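Local atomic coordinates of secreted protein (Streptomyces lividans TK24, PDB entry 5LXZ), a protein that probably oxidises alcohol groups as a copper metalloradical enzyme of the AA5, galactose oxidase-like family. Residues N27-R35 against R542-T550; V456-S464 against M473-Y481. The protein carries 1 engineered substitution. All blocks are in the same frame, centred on the assembly; numbering follows the deposited sequence.

Contact 1: residues N27-R35 against R542-T550; sequences NTIHAALLR and RPSASTHVT. With CU (copper (II) ion), chain B.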
loop_
_atom_site.group_PDB
_atom_site.type_symbol
_atom_site.label_atom_id
_atom_site.label_comp_id
_atom_site.label_asym_id
_atom_site.label_seq_id
_atom_site.Cartn_x
_atom_site.Cartn_y
_atom_site.Cartn_z
ATOM N N ASN A 27 9.432 14.238 2.651
ATOM C CA ASN A 27 9.454 12.977 1.916
ATOM C C ASN A 27 8.080 12.310 2.027
ATOM O O ASN A 27 7.890 11.454 2.877
ATOM C CB ASN A 27 10.520 12.043 2.447
ATOM C CG ASN A 27 11.933 12.605 2.322
ATOM O OD1 ASN A 27 12.161 13.636 1.688
ATOM N ND2 ASN A 27 12.872 11.893 2.900
ATOM N N THR A 28 7.148 12.727 1.185
ATOM C CA THR A 28 5.800 12.171 1.259
ATOM C C THR A 28 5.804 10.704 0.848
ATOM O O THR A 28 6.170 10.353 -0.274
ATOM C CB THR A 28 4.818 12.941 0.348
ATOM O OG1 THR A 28 4.850 14.323 0.706
ATOM C CG2 THR A 28 3.400 12.395 0.498
ATOM N N ILE A 29 5.319 9.860 1.734
ATOM C CA ILE A 29 5.253 8.407 1.515
ATOM C C ILE A 29 3.797 7.894 1.512
ATOM O O ILE A 29 3.524 6.844 0.936
ATOM C CB ILE A 29 6.117 7.656 2.540
ATOM C CG1 ILE A 29 7.590 8.065 2.303
ATOM C CG2 ILE A 29 5.967 6.153 2.458
ATOM C CD1 ILE A 29 8.505 7.646 3.417
ATOM N N HIS A 30 2.856 8.645 2.072
ATOM C CA HIS A 30 1.450 8.316 2.058
ATOM C C HIS A 30 0.717 9.557 1.650
ATOM O O HIS A 30 1.066 10.665 2.104
ATOM C CB HIS A 30 0.980 7.995 3.485
ATOM C CG HIS A 30 1.768 6.950 4.190
ATOM N ND1 HIS A 30 1.289 5.678 4.430
ATOM C CD2 HIS A 30 3.014 6.970 4.706
ATOM C CE1 HIS A 30 2.204 4.969 5.071
ATOM N NE2 HIS A 30 3.270 5.718 5.216
ATOM N N ALA A 31 -0.365 9.408 0.912
ATOM C CA ALA A 31 -1.261 10.517 0.704
ATOM C C ALA A 31 -2.688 10.050 0.644
ATOM O O ALA A 31 -2.966 8.901 0.254
ATOM C CB ALA A 31 -0.897 11.297 -0.530
ATOM N N ALA A 32 -3.585 10.925 1.045
ATOM C CA ALA A 32 -5.001 10.622 1.000
ATOM C C ALA A 32 -5.775 11.871 0.628
ATOM O O ALA A 32 -5.535 12.928 1.194
ATOM C CB ALA A 32 -5.481 10.101 2.338
ATOM N N LEU A 33 -6.708 11.754 -0.303
ATOM C CA LEU A 33 -7.637 12.817 -0.568
ATOM C C LEU A 33 -8.693 12.824 0.502
ATOM O O LEU A 33 -9.252 11.804 0.800
ATOM C CB LEU A 33 -8.255 12.683 -1.952
ATOM C CG LEU A 33 -9.356 13.691 -2.247
ATOM C CD1 LEU A 33 -8.785 15.098 -2.307
ATOM C CD2 LEU A 33 -10.058 13.351 -3.561
ATOM N N LEU A 34 -8.914 13.986 1.126
ATOM C CA LEU A 34 -9.894 14.142 2.190
ATOM C C LEU A 34 -11.168 14.762 1.637
ATOM O O LEU A 34 -11.186 15.401 0.576
ATOM C CB LEU A 34 -9.324 15.094 3.240
ATOM C CG LEU A 34 -7.930 14.730 3.762
ATOM C CD1 LEU A 34 -7.455 15.875 4.648
ATOM C CD2 LEU A 34 -7.944 13.409 4.486
ATOM N N ARG A 35 -12.253 14.529 2.357
ATOM C CA ARG A 35 -13.577 14.964 1.910
ATOM C C ARG A 35 -13.739 16.465 1.833
ATOM O O ARG A 35 -14.687 16.947 1.259
ATOM C CB ARG A 35 -14.657 14.309 2.754
ATOM C CG ARG A 35 -14.683 14.671 4.227
ATOM C CD ARG A 35 -15.629 15.795 4.495
ATOM N NE ARG A 35 -15.982 15.832 5.919
ATOM C CZ ARG A 35 -16.795 16.739 6.446
ATOM N NH1 ARG A 35 -17.317 17.686 5.696
ATOM N NH2 ARG A 35 -17.115 16.652 7.727
ATOM N N ARG A 542 -14.561 6.627 -4.518
ATOM C CA ARG A 542 -14.065 6.760 -3.173
ATOM C C ARG A 542 -12.658 7.363 -3.256
ATOM O O ARG A 542 -11.866 6.926 -4.050
ATOM C CB ARG A 542 -14.063 5.414 -2.471
ATOM C CG ARG A 542 -13.930 5.525 -0.962
ATOM C CD ARG A 542 -14.170 4.185 -0.274
ATOM N NE ARG A 542 -14.111 4.273 1.199
ATOM C CZ ARG A 542 -15.125 4.604 2.012
ATOM N NH1 ARG A 542 -16.364 4.882 1.570
ATOM N NH2 ARG A 542 -14.931 4.560 3.299
ATOM N N PRO A 543 -12.324 8.370 -2.436
ATOM C CA PRO A 543 -11.011 8.986 -2.479
ATOM C C PRO A 543 -9.927 7.999 -2.140
ATOM O O PRO A 543 -10.140 7.103 -1.325
ATOM C CB PRO A 543 -11.068 10.082 -1.416
ATOM C CG PRO A 543 -12.312 9.904 -0.737
ATOM C CD PRO A 543 -13.231 9.076 -1.531
ATOM N N SER A 544 -8.774 8.169 -2.751
ATOM C CA SER A 544 -7.656 7.275 -2.529
ATOM C C SER A 544 -6.999 7.557 -1.204
ATOM O O SER A 544 -6.907 8.712 -0.768
ATOM C CB SER A 544 -6.605 7.471 -3.616
ATOM O OG SER A 544 -6.963 6.742 -4.766
ATOM N N ALA A 545 -6.421 6.510 -0.644
ATOM C CA ALA A 545 -5.394 6.593 0.379
ATOM C C ALA A 545 -4.301 5.648 -0.108
ATOM O O ALA A 545 -4.491 4.430 -0.132
ATOM C CB ALA A 545 -5.936 6.177 1.740
ATOM N N SER A 546 -3.190 6.195 -0.542
ATOM C CA SER A 546 -2.213 5.464 -1.282
ATOM C C SER A 546 -0.885 5.435 -0.544
ATOM O O SER A 546 -0.364 6.484 -0.160
ATOM C CB SER A 546 -2.045 6.146 -2.638
ATOM O OG SER A 546 -1.096 5.465 -3.474
ATOM N N THR A 547 -0.289 4.257 -0.453
ATOM C CA THR A 547 1.078 4.091 0.028
ATOM C C THR A 547 1.591 2.730 -0.392
ATOM O O THR A 547 0.825 1.804 -0.532
ATOM C CB THR A 547 1.198 4.182 1.576
ATOM O OG1 THR A 547 2.565 4.355 1.952
ATOM C CG2 THR A 547 0.642 2.934 2.332
ATOM N N HIS A 548 2.889 2.647 -0.650
ATOM C CA HIS A 548 3.543 1.401 -0.965
ATOM C C HIS A 548 2.774 0.585 -1.974
ATOM O O HIS A 548 2.604 -0.612 -1.815
ATOM C CB HIS A 548 3.809 0.571 0.314
ATOM C CG HIS A 548 4.775 1.182 1.273
ATOM N ND1 HIS A 548 4.492 2.278 2.039
ATOM C CD2 HIS A 548 6.015 0.778 1.659
ATOM C CE1 HIS A 548 5.474 2.514 2.869
ATOM N NE2 HIS A 548 6.425 1.630 2.628
ATOM N N VAL A 549 2.375 1.213 -3.085
ATOM C CA VAL A 549 1.769 0.523 -4.193
ATOM C C VAL A 549 0.420 -0.111 -3.832
ATOM O O VAL A 549 -0.016 -1.066 -4.482
ATOM C CB VAL A 549 2.703 -0.546 -4.849
ATOM C CG1 VAL A 549 2.397 -0.644 -6.332
ATOM C CG2 VAL A 549 4.181 -0.222 -4.674
ATOM N N THR A 550 -0.227 0.441 -2.803
ATOM C CA THR A 550 -1.392 -0.174 -2.185
ATOM C C THR A 550 -2.436 0.910 -1.962
ATOM O O THR A 550 -2.140 1.918 -1.311
ATOM C CB THR A 550 -0.998 -0.819 -0.834
ATOM O OG1 THR A 550 0.105 -1.703 -1.056
ATOM C CG2 THR A 550 -2.151 -1.649 -0.222
HETATM CU CU CU B . 8.432 1.725 3.136
HETATM O O HOH W 1 4.432 5.043 -0.919
HETATM O O HOH W 2 -8.866 8.687 1.711
HETATM O O HOH W 3 10.245 1.555 4.344
#
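I29, H30 and H548 all converge on the hydroxyl of T547, the polar hub of this contact. T547 OG1 donates to I29 O at 2.9 Å, approaching from above the carbonyl plane, and accepts H548 ND1 at 2.8 Å from within the ring plane. With ND1 so held, NE2 is directed at the copper ion, 2.1 Å away. The hydroxyl reaches these partners because it lies anti to the backbone N (chi1 -165°), which also sets it over one face of the H30 ring; H30 ND1 itself is bonded to H83. Threonine suits the place, since its single hydroxyl can donate one hydrogen bond and accept another.

The strand core is the tight part. A31 and S546 exchange two nearly straight backbone bonds, the shorter being S546 N to A31 O at 2.8 Å. A32 CB meets A545 CB at 4.0 Å, small methyls that let the backbones come close. At the far end L33 CB rests 3.9 Å from P543 CB, where proline offers an apolar edge and needs no bond from its nitrogen.

The copper end, though also buried, is looser: unlike at the close central pairs, regular backbone pairing gives way to the T547 hydroxyl and a water, which donates a hydrogen bond to I29 O and accepts one from H548 N, 2.9 Å off. H548 lies in a type I' turn from T547 to T550, and I29 shares a classic beta bulge with H30 opposite V42.

Strand 545-547, from the early set domain, forms the outer edge of a five-stranded antiparallel sheet, beside strand 30-33, which pairs in turn with 39-44. Strand 81-85 packs against the H30, A545 and T547 face, while I465 of strand 462-466 covers A31 and S546.

Contact 2: residues V456-S464 against M473-Y481; sequences VGRNYHSGS and MFFGSDSLY. With CU (copper (II) ion), chain B.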
loop_
_atom_site.group_PDB
_atom_site.type_symbol
_atom_site.label_atom_id
_atom_site.label_comp_id
_atom_site.label_asym_id
_atom_site.label_seq_id
_atom_site.Cartn_x
_atom_site.Cartn_y
_atom_site.Cartn_z
ATOM N N VAL A 456 8.850 13.012 -13.783
ATOM C CA VAL A 456 9.647 12.606 -12.654
ATOM C C VAL A 456 9.499 11.088 -12.483
ATOM O O VAL A 456 8.377 10.572 -12.483
ATOM C CB VAL A 456 9.129 13.303 -11.376
ATOM C CG1 VAL A 456 9.861 12.834 -10.116
ATOM C CG2 VAL A 456 9.265 14.805 -11.517
ATOM N N GLY A 457 10.615 10.407 -12.250
ATOM C CA GLY A 457 10.630 8.986 -11.984
ATOM C C GLY A 457 10.095 8.668 -10.608
ATOM O O GLY A 457 10.371 9.371 -9.647
ATOM N N ARG A 458 9.294 7.607 -10.525
ATOM C CA ARG A 458 8.633 7.196 -9.264
ATOM C C ARG A 458 8.771 5.689 -9.064
ATOM O O ARG A 458 8.213 4.923 -9.837
ATOM C CB ARG A 458 7.158 7.640 -9.261
ATOM C CG ARG A 458 6.974 9.104 -8.771
ATOM C CD ARG A 458 5.546 9.555 -8.761
ATOM N NE ARG A 458 5.088 9.756 -10.110
ATOM C CZ ARG A 458 5.283 10.868 -10.806
ATOM N NH1 ARG A 458 4.794 10.927 -12.023
ATOM N NH2 ARG A 458 5.961 11.903 -10.296
ATOM N N ASN A 459 9.531 5.271 -8.048
ATOM C CA ASN A 459 9.725 3.854 -7.736
ATOM C C ASN A 459 9.169 3.598 -6.343
ATOM O O ASN A 459 7.989 3.902 -6.125
ATOM C CB ASN A 459 11.145 3.324 -8.085
ATOM C CG ASN A 459 12.281 3.954 -7.281
ATOM O OD1 ASN A 459 12.525 3.611 -6.118
ATOM N ND2 ASN A 459 13.021 4.874 -7.923
ATOM N N TYR A 460 9.961 3.040 -5.449
ATOM C CA TYR A 460 9.572 2.792 -4.042
ATOM C C TYR A 460 9.102 4.053 -3.375
ATOM O O TYR A 460 9.598 5.142 -3.656
ATOM C CB TYR A 460 10.838 2.284 -3.347
ATOM C CG TYR A 460 10.734 1.819 -1.949
ATOM C CD1 TYR A 460 9.784 0.887 -1.612
ATOM C CD2 TYR A 460 11.647 2.242 -1.006
ATOM C CE1 TYR A 460 9.731 0.388 -0.325
ATOM C CE2 TYR A 460 11.586 1.751 0.307
ATOM C CZ TYR A 460 10.618 0.840 0.600
ATOM O OH TYR A 460 10.545 0.341 1.892
ATOM N N HIS A 461 8.091 3.933 -2.502
ATOM C CA HIS A 461 7.608 5.071 -1.721
ATOM C C HIS A 461 7.033 6.174 -2.586
ATOM O O HIS A 461 7.300 7.354 -2.315
ATOM C CB HIS A 461 8.695 5.615 -0.804
ATOM C CG HIS A 461 9.007 4.735 0.363
ATOM N ND1 HIS A 461 10.151 4.877 1.113
ATOM C CD2 HIS A 461 8.294 3.740 0.947
ATOM C CE1 HIS A 461 10.154 3.995 2.089
ATOM N NE2 HIS A 461 9.038 3.303 2.020
ATOM N N SER A 462 6.208 5.790 -3.554
ATOM C CA SER A 462 5.488 6.709 -4.430
ATOM C C SER A 462 4.009 6.476 -4.325
ATOM O O SER A 462 3.529 5.582 -3.561
ATOM C CB SER A 462 5.926 6.525 -5.886
ATOM O OG SER A 462 7.313 6.634 -6.023
ATOM N N GLY A 463 3.231 7.295 -5.050
ATOM C CA GLY A 463 1.822 7.023 -5.153
ATOM C C GLY A 463 1.122 8.039 -6.010
ATOM O O GLY A 463 1.772 8.934 -6.550
ATOM N N SER A 464 -0.199 7.895 -6.127
ATOM C CA SER A 464 -0.998 8.775 -6.961
ATOM C C SER A 464 -2.388 8.906 -6.396
ATOM O O SER A 464 -2.925 7.960 -5.785
ATOM C CB SER A 464 -1.025 8.330 -8.412
ATOM O OG SER A 464 -1.672 7.088 -8.587
ATOM N N MET A 473 -2.582 13.818 -8.749
ATOM C CA MET A 473 -1.331 14.195 -8.117
ATOM C C MET A 473 -0.493 12.947 -7.920
ATOM O O MET A 473 -1.006 11.908 -7.488
ATOM C CB MET A 473 -1.581 14.879 -6.784
ATOM C CG MET A 473 -0.343 15.399 -6.111
ATOM S SD MET A 473 0.519 14.216 -5.076
ATOM C CE MET A 473 -0.591 14.203 -3.669
ATOM N N PHE A 474 0.795 13.071 -8.218
ATOM C CA PHE A 474 1.775 12.019 -8.052
ATOM C C PHE A 474 2.843 12.485 -7.093
ATOM O O PHE A 474 3.277 13.637 -7.111
ATOM C CB PHE A 474 2.397 11.674 -9.404
ATOM C CG PHE A 474 1.521 10.806 -10.257
ATOM C CD1 PHE A 474 0.370 11.336 -10.876
ATOM C CD2 PHE A 474 1.824 9.460 -10.480
ATOM C CE1 PHE A 474 -0.469 10.537 -11.668
ATOM C CE2 PHE A 474 1.001 8.691 -11.285
ATOM C CZ PHE A 474 -0.153 9.199 -11.852
ATOM N N PHE A 475 3.277 11.589 -6.194
ATOM C CA PHE A 475 4.236 11.952 -5.161
ATOM C C PHE A 475 5.247 10.861 -4.921
ATOM O O PHE A 475 5.056 9.708 -5.302
ATOM C CB PHE A 475 3.510 12.241 -3.833
ATOM C CG PHE A 475 2.821 11.040 -3.264
ATOM C CD1 PHE A 475 3.500 10.169 -2.400
ATOM C CD2 PHE A 475 1.501 10.757 -3.571
ATOM C CE1 PHE A 475 2.880 9.044 -1.868
ATOM C CE2 PHE A 475 0.884 9.627 -3.038
ATOM C CZ PHE A 475 1.584 8.779 -2.193
ATOM N N GLY A 476 6.310 11.217 -4.215
ATOM C CA GLY A 476 7.253 10.283 -3.686
ATOM C C GLY A 476 8.336 9.857 -4.628
ATOM O O GLY A 476 8.538 10.496 -5.664
ATOM N N SER A 477 9.044 8.810 -4.199
ATOM C CA SER A 477 10.063 8.007 -4.890
ATOM C C SER A 477 11.361 8.013 -4.148
ATOM O O SER A 477 11.981 9.074 -3.943
ATOM C CB SER A 477 10.333 8.416 -6.333
ATOM O OG SER A 477 11.035 7.335 -6.928
ATOM N N ASP A 478 11.810 6.826 -3.779
ATOM C CA ASP A 478 12.905 6.650 -2.854
ATOM C C ASP A 478 13.929 5.706 -3.416
ATOM O O ASP A 478 14.097 4.579 -2.959
ATOM C CB ASP A 478 12.280 6.135 -1.545
ATOM C CG ASP A 478 13.141 6.310 -0.318
ATOM O OD1 ASP A 478 14.313 6.774 -0.406
ATOM O OD2 ASP A 478 12.618 6.046 0.792
ATOM N N SER A 479 14.656 6.182 -4.419
ATOM C CA SER A 479 15.693 5.370 -5.025
ATOM C C SER A 479 16.791 5.014 -4.048
ATOM O O SER A 479 17.175 5.849 -3.208
ATOM C CB SER A 479 16.347 6.123 -6.163
ATOM O OG SER A 479 15.464 6.395 -7.232
ATOM N N LEU A 480 17.310 3.802 -4.187
ATOM C CA LEU A 480 18.395 3.363 -3.295
ATOM C C LEU A 480 19.694 4.077 -3.620
ATOM O O LEU A 480 20.443 4.410 -2.711
ATOM C CB LEU A 480 18.577 1.856 -3.354
ATOM C CG LEU A 480 19.645 1.239 -2.431
ATOM C CD1 LEU A 480 19.411 1.589 -0.989
ATOM C CD2 LEU A 480 19.640 -0.242 -2.671
ATOM N N TYR A 481 19.893 4.329 -4.902
ATOM C CA TYR A 481 21.130 4.957 -5.357
ATOM C C TYR A 481 20.804 6.195 -6.178
ATOM O O TYR A 481 19.744 6.301 -6.788
ATOM C CB TYR A 481 21.899 3.988 -6.204
ATOM C CG TYR A 481 22.220 2.693 -5.543
ATOM C CD1 TYR A 481 23.190 2.622 -4.548
ATOM C CD2 TYR A 481 21.531 1.533 -5.878
ATOM C CE1 TYR A 481 23.503 1.420 -3.923
ATOM C CE2 TYR A 481 21.821 0.318 -5.261
ATOM C CZ TYR A 481 22.813 0.271 -4.285
ATOM O OH TYR A 481 23.132 -0.915 -3.659
HETATM CU CU CU B . 8.432 1.725 3.136
HETATM O O HOH W 4 7.112 12.338 -7.401
HETATM O O HOH W 3 10.245 1.555 4.344
#
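H461 and D478 lie side by side, the histidine binding copper through NE2 at 2.0 Å and the aspartate standing behind it, where OD2 accepts ND1 at 2.7 Å. OD2 uses its anti lone pair near the ring plane, the carboxylate turned 34° from it; with the metal bond this would restrain the imidazole's rotation, and N47 bonds the same oxygen. Y460, another site residue, lays CE2 over one face of the H461 ring and bonds its phenol to Y248.

Farther out, bonds to the backbone place this pair. S477 N donates to H461 O at 3.0 Å, and S477 OG, anti to its N (chi1 -164°), accepts N459 N at 2.8 Å. G476 suits its place because a side chain would run into H461 O.

In the hairpin G463 and F475 exchange two backbone bonds. The F475 ring swings over G463, whose CA lies 3.8 Å from the centroid in a CH-pi contact; a side chain there would strike the ring. With only an alanine's methyl group at F475, G463 is likely to lose its aromatic cover and a gap to open. On the other face S464 CB sits over the F474 ring, 3.6 Å from its centroid.

Strand 462-466 is the edge of a four-stranded sheet in which 472-476 pairs with 496-500, and 14-18 closes the other side; strand 409-412 packs on S464 and F474.

The two contacts, whose centres lie 13 Å apart, meet at the copper, each supplying one histidine ligand, contact 2 also Y460. H548 NE2 of contact 1 and H461 NE2 of contact 2 are 3.2 Å apart, with ring planes at about 80°. Y248 is the remaining protein ligand, Y460 OH stands farther off, 2.8 Å from the copper, and a water binds the ion at 2.2 Å. Away from the metal, A31 CB of contact 1 lies 3.5 Å from F475 CE2, so the two sheets also join directly. Along the chain 456-481 falls within the loop that contact 1 closes, consistent with a C-terminal domain sending its histidine into a propeller, as in galactose oxidase.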